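Local coordinates for protein aspartate aminotransferase (Plasmodium falciparum, PDB 3K7Y) that probably catalyses the pyridoxal phosphate-dependent exchange of an amino group between L-aspartate and 2-oxoglutarate, giving oxaloacetate and L-glutamate, as a homodimer, at residues Leu80-Ile85 with Ala260-Cys265; Ile210-Ala215 with Val228-Lys233. One frame throughout, in Å; residues are numbered along the deposited sequence.

Contact 1 (Leu80-Ile85 with Ala260-Cys265); sequences LTQNLI and ALHIVC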
ATOM      1  N   LEU A  80     -17.425   9.574   7.430  1.00 74.47           N
ATOM      2  CA  LEU A  80     -17.246   9.072   8.792  1.00 74.24           C
ATOM      3  C   LEU A  80     -15.908   9.513   9.368  1.00 72.57           C
ATOM      4  O   LEU A  80     -15.839  10.026  10.478  1.00 73.19           O
ATOM      5  CB  LEU A  80     -17.334   7.550   8.819  1.00 73.97           C
ATOM      6  CG  LEU A  80     -18.736   6.966   8.840  1.00 76.09           C
ATOM      7  CD1 LEU A  80     -18.667   5.529   8.401  1.00 76.35           C
ATOM      8  CD2 LEU A  80     -19.359   7.084  10.226  1.00 77.25           C
ATOM      9  N   THR A  81     -14.861   9.320   8.576  1.00 71.01           N
ATOM     10  CA  THR A  81     -13.481   9.615   8.937  1.00 69.18           C
ATOM     11  C   THR A  81     -13.276  11.094   9.235  1.00 69.29           C
ATOM     12  O   THR A  81     -12.756  11.451  10.287  1.00 68.73           O
ATOM     13  CB  THR A  81     -12.536   9.120   7.808  1.00 67.55           C
ATOM     14  OG1 THR A  81     -12.271   7.726   7.999  1.00 66.39           O
ATOM     15  CG2 THR A  81     -11.237   9.859   7.793  1.00 66.36           C
ATOM     16  N   GLN A  82     -13.711  11.952   8.322  1.00 70.21           N
ATOM     17  CA  GLN A  82     -13.452  13.367   8.475  1.00 70.97           C
ATOM     18  C   GLN A  82     -14.262  13.996   9.605  1.00 73.02           C
ATOM     19  O   GLN A  82     -13.908  15.067  10.097  1.00 73.25           O
ATOM     20  CB  GLN A  82     -13.601  14.121   7.160  1.00 70.84           C
ATOM     21  CG  GLN A  82     -14.886  13.878   6.451  1.00 73.42           C
ATOM     22  CD  GLN A  82     -15.033  14.732   5.206  1.00 75.33           C
ATOM     23  OE1 GLN A  82     -14.047  15.250   4.672  1.00 73.99           O
ATOM     24  NE2 GLN A  82     -16.276  14.880   4.728  1.00 77.12           N
ATOM     25  N   ASN A  83     -15.325  13.327  10.042  1.00 75.15           N
ATOM     26  CA  ASN A  83     -16.000  13.740  11.272  1.00 77.53           C
ATOM     27  C   ASN A  83     -14.973  13.868  12.406  1.00 77.20           C
ATOM     28  O   ASN A  83     -14.941  14.872  13.124  1.00 77.96           O
ATOM     29  CB  ASN A  83     -17.116  12.759  11.663  1.00 79.02           C
ATOM     30  CG  ASN A  83     -17.972  13.269  12.814  1.00 81.44           C
ATOM     31  OD1 ASN A  83     -19.077  13.755  12.594  1.00 83.85           O
ATOM     32  ND2 ASN A  83     -17.459  13.169  14.047  1.00 81.85           N
ATOM     33  N   LEU A  84     -14.112  12.860  12.528  1.00 76.42           N
ATOM     34  CA  LEU A  84     -13.173  12.790  13.631  1.00 76.05           C
ATOM     35  C   LEU A  84     -12.248  13.987  13.685  1.00 75.68           C
ATOM     36  O   LEU A  84     -11.924  14.446  14.771  1.00 76.24           O
ATOM     37  CB  LEU A  84     -12.381  11.484  13.596  1.00 74.79           C
ATOM     38  CG  LEU A  84     -13.194  10.191  13.680  1.00 75.17           C
ATOM     39  CD1 LEU A  84     -12.274   8.984  13.725  1.00 74.15           C
ATOM     40  CD2 LEU A  84     -14.095  10.211  14.891  1.00 76.87           C
ATOM     41  N   ILE A  85     -11.830  14.510  12.536  1.00 75.33           N
ATOM     42  CA  ILE A  85     -10.916  15.643  12.577  1.00 75.47           C
ATOM     43  C   ILE A  85     -11.613  16.988  12.587  1.00 77.36           C
ATOM     44  O   ILE A  85     -11.173  17.889  13.285  1.00 77.62           O
ATOM     45  CB  ILE A  85      -9.777  15.595  11.523  1.00 73.94           C
ATOM     46  CG1 ILE A  85     -10.328  15.615  10.100  1.00 74.81           C
ATOM     47  CG2 ILE A  85      -8.819  14.405  11.785  1.00 72.39           C
ATOM     48  CD1 ILE A  85     -10.757  14.269   9.543  1.00 76.20           C
ATOM     49  N   ALA A 260      -5.756   7.961   6.430  1.00 55.49           N
ATOM     50  CA  ALA A 260      -6.479   8.830   5.517  1.00 55.53           C
ATOM     51  C   ALA A 260      -5.696  10.105   5.182  1.00 54.97           C
ATOM     52  O   ALA A 260      -4.782  10.468   5.905  1.00 54.48           O
ATOM     53  CB  ALA A 260      -7.820   9.166   6.103  1.00 56.70           C
ATOM     54  N   LEU A 261      -6.065  10.766   4.085  1.00 55.53           N
ATOM     55  CA  LEU A 261      -5.478  12.045   3.664  1.00 55.74           C
ATOM     56  C   LEU A 261      -6.594  13.060   3.411  1.00 57.46           C
ATOM     57  O   LEU A 261      -7.439  12.830   2.552  1.00 58.32           O
ATOM     58  CB  LEU A 261      -4.708  11.863   2.347  1.00 55.17           C
ATOM     59  CG  LEU A 261      -3.451  12.664   1.939  1.00 54.53           C
ATOM     60  CD1 LEU A 261      -3.324  12.814   0.408  1.00 52.13           C
ATOM     61  CD2 LEU A 261      -3.344  14.037   2.620  1.00 55.52           C
ATOM     62  N   HIS A 262      -6.600  14.176   4.137  1.00 58.63           N
ATOM     63  CA  HIS A 262      -7.602  15.213   3.908  1.00 61.06           C
ATOM     64  C   HIS A 262      -6.993  16.478   3.334  1.00 62.18           C
ATOM     65  O   HIS A 262      -6.038  17.024   3.890  1.00 61.93           O
ATOM     66  CB  HIS A 262      -8.343  15.536   5.198  1.00 61.97           C
ATOM     67  CG  HIS A 262      -8.890  14.327   5.890  1.00 62.99           C
ATOM     68  ND1 HIS A 262     -10.048  13.697   5.486  1.00 64.10           N
ATOM     69  CD2 HIS A 262      -8.417  13.611   6.940  1.00 61.84           C
ATOM     70  CE1 HIS A 262     -10.268  12.651   6.263  1.00 63.79           C
ATOM     71  NE2 HIS A 262      -9.294  12.579   7.154  1.00 62.03           N
ATOM     72  N   ILE A 263      -7.538  16.929   2.207  1.00 64.47           N
ATOM     73  CA  ILE A 263      -7.118  18.194   1.599  1.00 66.44           C
ATOM     74  C   ILE A 263      -8.312  19.126   1.473  1.00 69.69           C
ATOM     75  O   ILE A 263      -9.346  18.752   0.914  1.00 70.92           O
ATOM     76  CB  ILE A 263      -6.442  18.007   0.216  1.00 65.71           C
ATOM     77  CG1 ILE A 263      -5.170  17.171   0.353  1.00 63.05           C
ATOM     78  CG2 ILE A 263      -6.119  19.375  -0.416  1.00 66.42           C
ATOM     79  CD1 ILE A 263      -4.581  16.748  -0.939  1.00 60.14           C
ATOM     80  N   VAL A 264      -8.155  20.336   2.002  1.00 72.14           N
ATOM     81  CA  VAL A 264      -9.236  21.314   2.048  1.00 76.10           C
ATOM     82  C   VAL A 264      -9.202  22.154   0.774  1.00 78.34           C
ATOM     83  O   VAL A 264      -8.172  22.743   0.441  1.00 78.11           O
ATOM     84  CB  VAL A 264      -9.157  22.189   3.341  1.00 76.54           C
ATOM     85  CG1 VAL A 264     -10.018  23.436   3.226  1.00 78.95           C
ATOM     86  CG2 VAL A 264      -9.570  21.381   4.576  1.00 76.32           C
ATOM     87  N   CYS A 265     -10.329  22.193   0.064  1.00 81.68           N
ATOM     88  CA  CYS A 265     -10.411  22.836  -1.257  1.00 84.72           C
ATOM     89  C   CYS A 265     -11.329  24.067  -1.313  1.00 87.78           C
ATOM     90  O   CYS A 265     -12.352  24.124  -0.632  1.00 88.85           O
ATOM     91  CB  CYS A 265     -10.856  21.820  -2.313  1.00 85.05           C
ATOM     92  SG  CYS A 265      -9.790  20.372  -2.453  1.00 84.65           S
TER

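Contact 2 (Ile210-Ala215 with Val228-Lys233); sequences IIFDIA and VLLIRK. With PLP (pyridoxal-5'-phosphate), chain B.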
ATOM      1  N   ILE A 210      -0.292  24.558   5.446  1.00 64.83           N
ATOM      2  CA  ILE A 210      -0.060  23.670   6.583  1.00 63.59           C
ATOM      3  C   ILE A 210      -0.497  22.207   6.345  1.00 62.95           C
ATOM      4  O   ILE A 210      -1.530  21.923   5.728  1.00 63.34           O
ATOM      5  CB  ILE A 210      -0.654  24.266   7.890  1.00 63.93           C
ATOM      6  CG1 ILE A 210      -0.063  25.659   8.179  1.00 63.91           C
ATOM      7  CG2 ILE A 210      -0.439  23.327   9.075  1.00 62.91           C
ATOM      8  CD1 ILE A 210       1.439  25.706   8.497  1.00 61.88           C
ATOM      9  N   ILE A 211       0.332  21.282   6.813  1.00 61.95           N
ATOM     10  CA  ILE A 211       0.018  19.864   6.747  1.00 60.92           C
ATOM     11  C   ILE A 211       0.058  19.388   8.175  1.00 60.56           C
ATOM     12  O   ILE A 211       1.113  19.429   8.808  1.00 60.44           O
ATOM     13  CB  ILE A 211       1.061  19.050   5.911  1.00 60.41           C
ATOM     14  CG1 ILE A 211       1.005  19.408   4.416  1.00 60.24           C
ATOM     15  CG2 ILE A 211       0.864  17.539   6.125  1.00 58.78           C
ATOM     16  CD1 ILE A 211       1.754  20.687   4.026  1.00 60.89           C
ATOM     17  N   PHE A 212      -1.086  18.965   8.692  1.00 60.51           N
ATOM     18  CA  PHE A 212      -1.138  18.483  10.055  1.00 60.61           C
ATOM     19  C   PHE A 212      -0.865  16.988  10.072  1.00 60.24           C
ATOM     20  O   PHE A 212      -1.434  16.233   9.263  1.00 59.90           O
ATOM     21  CB  PHE A 212      -2.509  18.773  10.669  1.00 61.47           C
ATOM     22  CG  PHE A 212      -2.851  20.226  10.742  1.00 62.15           C
ATOM     23  CD1 PHE A 212      -3.510  20.857   9.681  1.00 63.40           C
ATOM     24  CD2 PHE A 212      -2.524  20.970  11.866  1.00 62.41           C
ATOM     25  CE1 PHE A 212      -3.840  22.216   9.739  1.00 64.16           C
ATOM     26  CE2 PHE A 212      -2.843  22.333  11.938  1.00 63.62           C
ATOM     27  CZ  PHE A 212      -3.506  22.957  10.869  1.00 64.65           C
ATOM     28  N   ASP A 213       0.002  16.559  10.983  1.00 60.30           N
ATOM     29  CA  ASP A 213       0.197  15.130  11.189  1.00 60.85           C
ATOM     30  C   ASP A 213      -0.525  14.631  12.445  1.00 61.50           C
ATOM     31  O   ASP A 213      -0.147  14.959  13.580  1.00 62.35           O
ATOM     32  CB  ASP A 213       1.673  14.746  11.233  1.00 60.70           C
ATOM     33  CG  ASP A 213       1.899  13.243  11.004  1.00 62.82           C
ATOM     34  OD1 ASP A 213       0.904  12.460  10.912  1.00 65.65           O
ATOM     35  OD2 ASP A 213       3.082  12.840  10.905  1.00 64.13           O
ATOM     36  N   ILE A 214      -1.561  13.825  12.226  1.00 61.34           N
ATOM     37  CA  ILE A 214      -2.369  13.313  13.316  1.00 61.43           C
ATOM     38  C   ILE A 214      -2.286  11.787  13.391  1.00 61.32           C
ATOM     39  O   ILE A 214      -3.047  11.081  12.731  1.00 61.31           O
ATOM     40  CB  ILE A 214      -3.825  13.848  13.233  1.00 61.73           C
ATOM     41  CG1 ILE A 214      -3.907  15.224  13.870  1.00 61.79           C
ATOM     42  CG2 ILE A 214      -4.789  12.958  13.983  1.00 62.71           C
ATOM     43  CD1 ILE A 214      -3.756  16.323  12.910  1.00 62.19           C
ATOM     44  N   ALA A 215      -1.349  11.296  14.203  1.00 61.26           N
ATOM     45  CA  ALA A 215      -1.213   9.869  14.456  1.00 61.65           C
ATOM     46  C   ALA A 215      -1.879   9.376  15.737  1.00 63.57           C
ATOM     47  O   ALA A 215      -2.112   8.169  15.882  1.00 64.17           O
ATOM     48  CB  ALA A 215       0.215   9.493  14.459  1.00 61.08           C
ATOM     49  N   VAL A 228      -7.447  17.867  18.643  1.00 76.73           N
ATOM     50  CA  VAL A 228      -7.540  18.353  17.280  1.00 74.67           C
ATOM     51  C   VAL A 228      -8.154  19.767  17.222  1.00 74.77           C
ATOM     52  O   VAL A 228      -8.695  20.183  16.195  1.00 74.77           O
ATOM     53  CB  VAL A 228      -8.311  17.312  16.424  1.00 74.49           C
ATOM     54  CG1 VAL A 228      -9.784  17.697  16.237  1.00 75.65           C
ATOM     55  CG2 VAL A 228      -7.622  17.075  15.111  1.00 72.43           C
ATOM     56  N   LEU A 229      -8.038  20.515  18.318  1.00 74.54           N
ATOM     57  CA  LEU A 229      -8.665  21.842  18.397  1.00 74.86           C
ATOM     58  C   LEU A 229      -8.110  22.833  17.384  1.00 74.13           C
ATOM     59  O   LEU A 229      -8.881  23.524  16.712  1.00 75.06           O
ATOM     60  CB  LEU A 229      -8.609  22.445  19.813  1.00 75.39           C
ATOM     61  CG  LEU A 229      -9.223  23.841  20.027  1.00 75.39           C
ATOM     62  CD1 LEU A 229     -10.644  23.969  19.481  1.00 75.08           C
ATOM     63  CD2 LEU A 229      -9.199  24.211  21.494  1.00 75.17           C
ATOM     64  N   LEU A 230      -6.787  22.905  17.272  1.00 72.62           N
ATOM     65  CA  LEU A 230      -6.179  23.887  16.397  1.00 71.92           C
ATOM     66  C   LEU A 230      -6.790  23.775  15.021  1.00 71.88           C
ATOM     67  O   LEU A 230      -7.064  24.791  14.373  1.00 72.75           O
ATOM     68  CB  LEU A 230      -4.683  23.683  16.294  1.00 70.64           C
ATOM     69  CG  LEU A 230      -3.812  24.935  16.174  1.00 71.04           C
ATOM     70  CD1 LEU A 230      -2.583  24.566  15.367  1.00 71.83           C
ATOM     71  CD2 LEU A 230      -4.499  26.166  15.579  1.00 70.93           C
ATOM     72  N   ILE A 231      -7.017  22.536  14.589  1.00 71.16           N
ATOM     73  CA  ILE A 231      -7.576  22.278  13.272  1.00 71.06           C
ATOM     74  C   ILE A 231      -8.958  22.901  13.190  1.00 73.01           C
ATOM     75  O   ILE A 231      -9.271  23.595  12.216  1.00 73.67           O
ATOM     76  CB  ILE A 231      -7.624  20.771  12.953  1.00 70.03           C
ATOM     77  CG1 ILE A 231      -6.206  20.246  12.760  1.00 67.68           C
ATOM     78  CG2 ILE A 231      -8.446  20.507  11.699  1.00 70.08           C
ATOM     79  CD1 ILE A 231      -6.098  18.750  12.623  1.00 65.11           C
ATOM     80  N   ARG A 232      -9.772  22.670  14.216  1.00 74.31           N
ATOM     81  CA  ARG A 232     -11.147  23.180  14.226  1.00 76.63           C
ATOM     82  C   ARG A 232     -11.202  24.702  14.323  1.00 78.21           C
ATOM     83  O   ARG A 232     -12.012  25.354  13.656  1.00 78.96           O
ATOM     84  CB  ARG A 232     -11.974  22.505  15.317  1.00 77.18           C
ATOM     85  CG  ARG A 232     -12.468  21.140  14.876  1.00 75.97           C
ATOM     86  CD  ARG A 232     -12.857  20.278  16.038  1.00 74.84           C
ATOM     87  NE  ARG A 232     -12.785  18.859  15.710  1.00 73.41           N
ATOM     88  CZ  ARG A 232     -13.520  17.923  16.300  1.00 75.34           C
ATOM     89  NH1 ARG A 232     -14.402  18.262  17.226  1.00 77.12           N
ATOM     90  NH2 ARG A 232     -13.394  16.647  15.955  1.00 75.66           N
ATOM     91  N   LYS A 233     -10.310  25.262  15.125  1.00 79.12           N
ATOM     92  CA  LYS A 233     -10.164  26.702  15.182  1.00 81.21           C
ATOM     93  C   LYS A 233      -9.770  27.244  13.799  1.00 81.55           C
ATOM     94  O   LYS A 233     -10.438  28.136  13.286  1.00 82.71           O
ATOM     95  CB  LYS A 233      -9.188  27.107  16.287  1.00 80.72           C
ATOM     96  CG  LYS A 233      -9.590  28.393  16.962  1.00 83.08           C
ATOM     97  CD  LYS A 233      -9.181  28.466  18.438  1.00 84.23           C
ATOM     98  CE  LYS A 233      -9.471  29.879  18.970  1.00 86.38           C
ATOM     99  NZ  LYS A 233      -9.100  30.125  20.396  1.00 87.84           N
TER
HETATM  100  N1  PLP B 406       3.253  10.322  11.917  1.00 59.51           N
HETATM  101  C2  PLP B 406       3.703  10.171  13.203  1.00 57.07           C
HETATM  102  C2A PLP B 406       4.047  11.388  13.974  1.00 55.74           C
HETATM  103  C3  PLP B 406       3.814   8.904  13.754  1.00 58.25           C
HETATM  104  O3  PLP B 406       4.247   8.752  15.048  1.00 58.49           O
HETATM  105  C4  PLP B 406       3.480   7.784  12.991  1.00 59.75           C
HETATM  106  C4A PLP B 406       3.480   6.452  13.679  1.00 62.37           C
HETATM  107  O4A PLP B 406       2.427   6.031  14.176  1.00 65.22           O
HETATM  108  C5  PLP B 406       3.010   7.928  11.672  1.00 60.08           C
HETATM  109  C6  PLP B 406       2.911   9.218  11.146  1.00 60.52           C
HETATM  110  C5A PLP B 406       2.633   6.767  10.746  1.00 59.02           C
HETATM  111  O4P PLP B 406       1.742   5.797  11.268  1.00 57.43           O
HETATM  112  P   PLP B 406       1.417   4.444  10.436  1.00 56.10           P
HETATM  113  O1P PLP B 406       0.050   3.919  10.767  1.00 55.19           O
HETATM  114  O2P PLP B 406       2.373   3.362  10.863  1.00 56.20           O
HETATM  115  O3P PLP B 406       1.504   4.775   8.964  1.00 53.43           O

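Contact 1 (Leu80-Ile85 with Ala260-Cys265)
Helix 80-85 crosses strand 260-264 at -69°, the two short axes coming within 10.0 Å, and the backbones lie nearest at Thr81 with Ala260 and at Gln82 with His262. The interface is built around one side chain, the imidazole of His262, which reaches from the sheet toward the helix and is met there by three residues. Ile85 approaches it from the opposite direction and sets its terminal methyl over one face: CD1 of Ile85 stands 3.6 Å from the centroid of the His262 ring, 26° off the normal, and is displaced toward the rim on the side of NE2 and CD2. This is a CH-pi contact. The branch carrying that methyl is tucked between the backbone N and the carbonyl carbon of Ile85 (chi1 62°), and the second torsion turns CD1 toward the ring. Thr81 uses its methyl differently, since CG2 comes in at the ring edge, in the plane, near both CE1 and NE2 of His262. The same CG2 also rests against CB of Ala260 at 3.9 Å, bridging two residues whose side chains lie on one face of the strand. Gln82 adds the root of its side chain, CB lying obliquely 3.8 Å from CE1 of His262, while the chain beyond CB leads away from the ring. No hydrogen bond joins the segments, and all five touching residues are buried. Around them, strand 258-264 pairs on one side with strand 98-104 and on the other with strand 241-246, in the large mixed sheet of the aminotransferase fold. Helix 75-86 lies on that sheet, with Gln82 reaching Ile98 and Thr100 and Ile85 reaching Gln245, while Leu80, Thr81 and Leu84 pack against helix 291-302.

Contact 2 (Ile210-Ala215 with Val228-Lys233)
Asp213 OD2 lies 2.7 Å from the pyridine nitrogen N1 of pyridoxal phosphate, the carboxylate-to-ring pairing of this aminotransferase family, which would favour a protonated ring nitrogen and so make the cofactor a better electron sink. Ala215 CB rests 3.7 Å from C3 of the same ring, and Ser246, Ser248 and Arg257 are among the residues that hydrogen-bond the same cofactor. The opposite side of strand 210-214 faces helix 229-233, which runs roughly antiparallel to it at 147°, and there the contact is wholly apolar. The Phe212 ring and the Ile231 chain run alongside each other, pointing opposite ways: CG1 of Ile231 sits 3.9 Å from the centroid of the Phe212 ring and 10° off its normal, a CH-pi contact centred on the face. Phe212 CG stands anti to the carbonyl carbon (chi1 -61°), with the ring turned so that this face meets the helix. The other face is covered by CG2 of Ile210, two residues back on the strand, so the ring is held between two isoleucines. Leu230 comes at the ring edge instead, its CD1 4.1 Å from CE2 of Phe212. Ile214 meets Ile231 tip to tip through their CD1 methyls, and its CG1 lies 4.3 Å from CG2 of Val228, the N-cap residue of the helix. Strand 209-214 and helix 229-235 belong to a beta-alpha-beta unit completed by strand 241-246, whose Phe241 meets Phe212 edge-to-face. Helix 193-206 borders the helix at Leu229 and Leu230, while strand 176-179 flanks the strand on the side away from 241-246.

How the contacts relate
Both contacts are buried and lay a helix on the same mixed sheet, strand 241-246 standing between the strands they use. Contact 2 is nested in the chain loop closed by contact 1, and their centres are about 10 Å apart. Each places an isoleucine methylene or methyl over an aromatic face, but contact 1 centres on a polar imidazole, whereas the strand-to-helix packing of contact 2 is purely hydrocarbon, with the cofactor on the far side of its strand. Arg232 joins them: its NE probably hydrogen-bonds the carbonyl O of Ile85 at 3.1 Å, so helix 229-235 is tied to helix 75-86 by a polar link beside two interfaces without hydrogen bonds across them.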